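Iron binding protein FbpA (Mannheimia haemolytica, PDB 1Q35) binds ferric iron, probably as the periplasmic solute-binding component of a bacterial iron uptake system. Local coordinates at residues Y198-M203 against A216-P221. Residues are numbered along the deposited sequence; the frame is centred on the assembly and turned at random.
Sequences YYYGKM and AIINFP. With FMT (formic acid), chain C.
Tyr200 carries nearly all of the contact between helix 198-205 and strand 216-219, and it does so along its whole length. Its CB meets CD1 of Ile218 at 4.2 Å. CG lies anti to the backbone N (chi1 -162°), and this sends the ring off the helix and across to the strand. Ile218 lies over one face of the ring, with CG2 4.3 Å above the plane and shifted toward the rim. Farther out, CE2 approaches the methyl CB of Ala216 at 4.4 Å. The tip is polar. OH donates a hydrogen bond of 2.7 Å to the backbone O of Ala216, which sits at the ring edge near the ring plane. The bond is bent at the carbonyl, with a C=O...donor angle of 139°, and the hydroxyl stands 39° out of the carbonyl plane. One water donates to the same OH and accepts from N of Ile218, so the phenol is tied to the strand backbone at two points. Ala213 of helix 210-214 also touches the Tyr200 side chain. Tyr198 and Tyr199, the two residues just before it, are both seen to bind ferric iron in this protein and make no contact with 216-221. In this iron-free structure, Tyr198 OH makes a weak 2.7 Å hydrogen bond to O2 of a formic acid, probably from the crystallisation liquor, that is also hydrogen-bonded to Arg10 and Arg101. The arrangement is helix-on-sheet packing in a periplasmic solute-binding protein fold: Tyr200 joins helix 198-205, beside two iron-binding tyrosines, to a strand antiparallel to strand 96-108.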
loop_
_atom_site.group_PDB
_atom_site.type_symbol
_atom_site.label_atom_id
_atom_site.label_comp_id
_atom_site.label_asym_id
_atom_site.label_seq_id
_atom_site.Cartn_x
_atom_site.Cartn_y
_atom_site.Cartn_z
ATOM N N TYR A 198 -4.411 -5.963 4.437
ATOM C CA TYR A 198 -3.581 -7.140 4.703
ATOM C C TYR A 198 -3.093 -7.177 6.152
ATOM O O TYR A 198 -2.869 -8.250 6.700
ATOM C CB TYR A 198 -2.402 -7.249 3.709
ATOM C CG TYR A 198 -1.528 -6.024 3.649
ATOM C CD1 TYR A 198 -1.839 -4.979 2.784
ATOM C CD2 TYR A 198 -0.419 -5.883 4.469
ATOM C CE1 TYR A 198 -1.080 -3.842 2.733
ATOM C CE2 TYR A 198 0.363 -4.737 4.422
ATOM C CZ TYR A 198 0.014 -3.715 3.550
ATOM O OH TYR A 198 0.734 -2.547 3.484
ATOM N N TYR A 199 -2.957 -6.018 6.782
ATOM C CA TYR A 199 -2.543 -5.981 8.183
ATOM C C TYR A 199 -3.521 -6.705 9.115
ATOM O O TYR A 199 -3.107 -7.214 10.150
ATOM C CB TYR A 199 -2.331 -4.539 8.668
ATOM C CG TYR A 199 -1.085 -3.890 8.106
ATOM C CD1 TYR A 199 -1.158 -2.702 7.387
ATOM C CD2 TYR A 199 0.168 -4.459 8.296
ATOM C CE1 TYR A 199 -0.020 -2.104 6.864
ATOM C CE2 TYR A 199 1.310 -3.868 7.772
ATOM C CZ TYR A 199 1.206 -2.689 7.066
ATOM O OH TYR A 199 2.326 -2.085 6.541
ATOM N N TYR A 200 -4.806 -6.747 8.771
ATOM C CA TYR A 200 -5.779 -7.482 9.579
ATOM C C TYR A 200 -5.417 -8.966 9.633
ATOM O O TYR A 200 -5.434 -9.580 10.702
ATOM C CB TYR A 200 -7.186 -7.277 9.033
ATOM C CG TYR A 200 -8.284 -7.632 10.006
ATOM C CD1 TYR A 200 -9.070 -8.754 9.815
ATOM C CD2 TYR A 200 -8.554 -6.829 11.110
ATOM C CE1 TYR A 200 -10.089 -9.084 10.703
ATOM C CE2 TYR A 200 -9.576 -7.149 12.000
ATOM C CZ TYR A 200 -10.339 -8.272 11.788
ATOM O OH TYR A 200 -11.353 -8.601 12.665
ATOM N N GLY A 201 -5.067 -9.541 8.485
ATOM C CA GLY A 201 -4.624 -10.924 8.427
ATOM C C GLY A 201 -3.291 -11.156 9.119
ATOM O O GLY A 201 -3.111 -12.155 9.818
ATOM N N LYS A 202 -2.350 -10.237 8.939
ATOM C CA LYS A 202 -1.073 -10.331 9.639
ATOM C C LYS A 202 -1.274 -10.352 11.156
ATOM O O LYS A 202 -0.633 -11.129 11.853
ATOM C CB LYS A 202 -0.149 -9.175 9.258
ATOM C CG LYS A 202 0.353 -9.202 7.814
ATOM C CD LYS A 202 1.106 -10.481 7.451
ATOM C CE LYS A 202 2.358 -10.689 8.294
ATOM N NZ LYS A 202 2.974 -12.026 8.085
ATOM N N MET A 203 -2.158 -9.502 11.669
ATOM C CA MET A 203 -2.417 -9.449 13.113
ATOM C C MET A 203 -3.062 -10.745 13.596
ATOM O O MET A 203 -2.678 -11.282 14.636
ATOM C CB MET A 203 -3.285 -8.241 13.473
ATOM C CG MET A 203 -2.541 -6.921 13.381
ATOM S SD MET A 203 -3.507 -5.485 13.895
ATOM C CE MET A 203 -4.725 -5.381 12.575
ATOM N N ALA A 216 -11.713 -5.691 16.506
ATOM C CA ALA A 216 -12.056 -4.796 15.408
ATOM C C ALA A 216 -12.755 -5.541 14.282
ATOM O O ALA A 216 -12.661 -6.764 14.170
ATOM C CB ALA A 216 -10.800 -4.097 14.884
ATOM N N ILE A 217 -13.452 -4.776 13.450
ATOM C CA ILE A 217 -14.115 -5.277 12.258
ATOM C C ILE A 217 -13.492 -4.579 11.053
ATOM O O ILE A 217 -13.287 -3.365 11.066
ATOM C CB ILE A 217 -15.628 -4.996 12.330
ATOM C CG1 ILE A 217 -16.265 -5.840 13.444
ATOM C CG2 ILE A 217 -16.299 -5.279 10.982
ATOM C CD1 ILE A 217 -17.634 -5.358 13.854
ATOM N N ILE A 218 -13.185 -5.357 10.019
ATOM C CA ILE A 218 -12.716 -4.798 8.752
ATOM C C ILE A 218 -13.916 -4.367 7.901
ATOM O O ILE A 218 -14.877 -5.122 7.732
ATOM C CB ILE A 218 -11.780 -5.800 7.998
ATOM C CG1 ILE A 218 -11.200 -5.153 6.739
ATOM C CG2 ILE A 218 -12.491 -7.107 7.635
ATOM C CD1 ILE A 218 -9.975 -5.845 6.199
ATOM N N ASN A 219 -13.867 -3.142 7.386
ATOM C CA ASN A 219 -14.952 -2.602 6.568
ATOM C C ASN A 219 -14.397 -2.032 5.278
ATOM O O ASN A 219 -13.442 -1.265 5.300
ATOM C CB ASN A 219 -15.712 -1.480 7.282
ATOM C CG ASN A 219 -16.244 -1.884 8.638
ATOM O OD1 ASN A 219 -17.371 -2.372 8.758
ATOM N ND2 ASN A 219 -15.446 -1.655 9.675
ATOM N N PHE A 220 -15.031 -2.379 4.162
ATOM C CA PHE A 220 -14.663 -1.867 2.848
ATOM C C PHE A 220 -15.637 -0.751 2.485
ATOM O O PHE A 220 -16.820 -1.014 2.242
ATOM C CB PHE A 220 -14.743 -2.988 1.809
ATOM C CG PHE A 220 -13.864 -4.153 2.120
ATOM C CD1 PHE A 220 -14.411 -5.360 2.527
ATOM C CD2 PHE A 220 -12.484 -4.049 2.005
ATOM C CE1 PHE A 220 -13.598 -6.441 2.816
ATOM C CE2 PHE A 220 -11.665 -5.130 2.293
ATOM C CZ PHE A 220 -12.220 -6.324 2.704
ATOM N N PRO A 221 -15.176 0.499 2.479
ATOM C CA PRO A 221 -16.066 1.615 2.146
ATOM C C PRO A 221 -16.811 1.402 0.830
ATOM O O PRO A 221 -16.258 0.883 -0.138
ATOM C CB PRO A 221 -15.107 2.801 2.084
ATOM C CG PRO A 221 -14.053 2.434 3.061
ATOM C CD PRO A 221 -13.821 0.974 2.821
HETATM C C FMT C . 4.206 -3.182 3.520
HETATM O O1 FMT C . 5.366 -3.750 3.233
HETATM O O2 FMT C . 3.202 -3.553 2.939
HETATM O O HOH W 1 -13.787 -8.275 10.794
#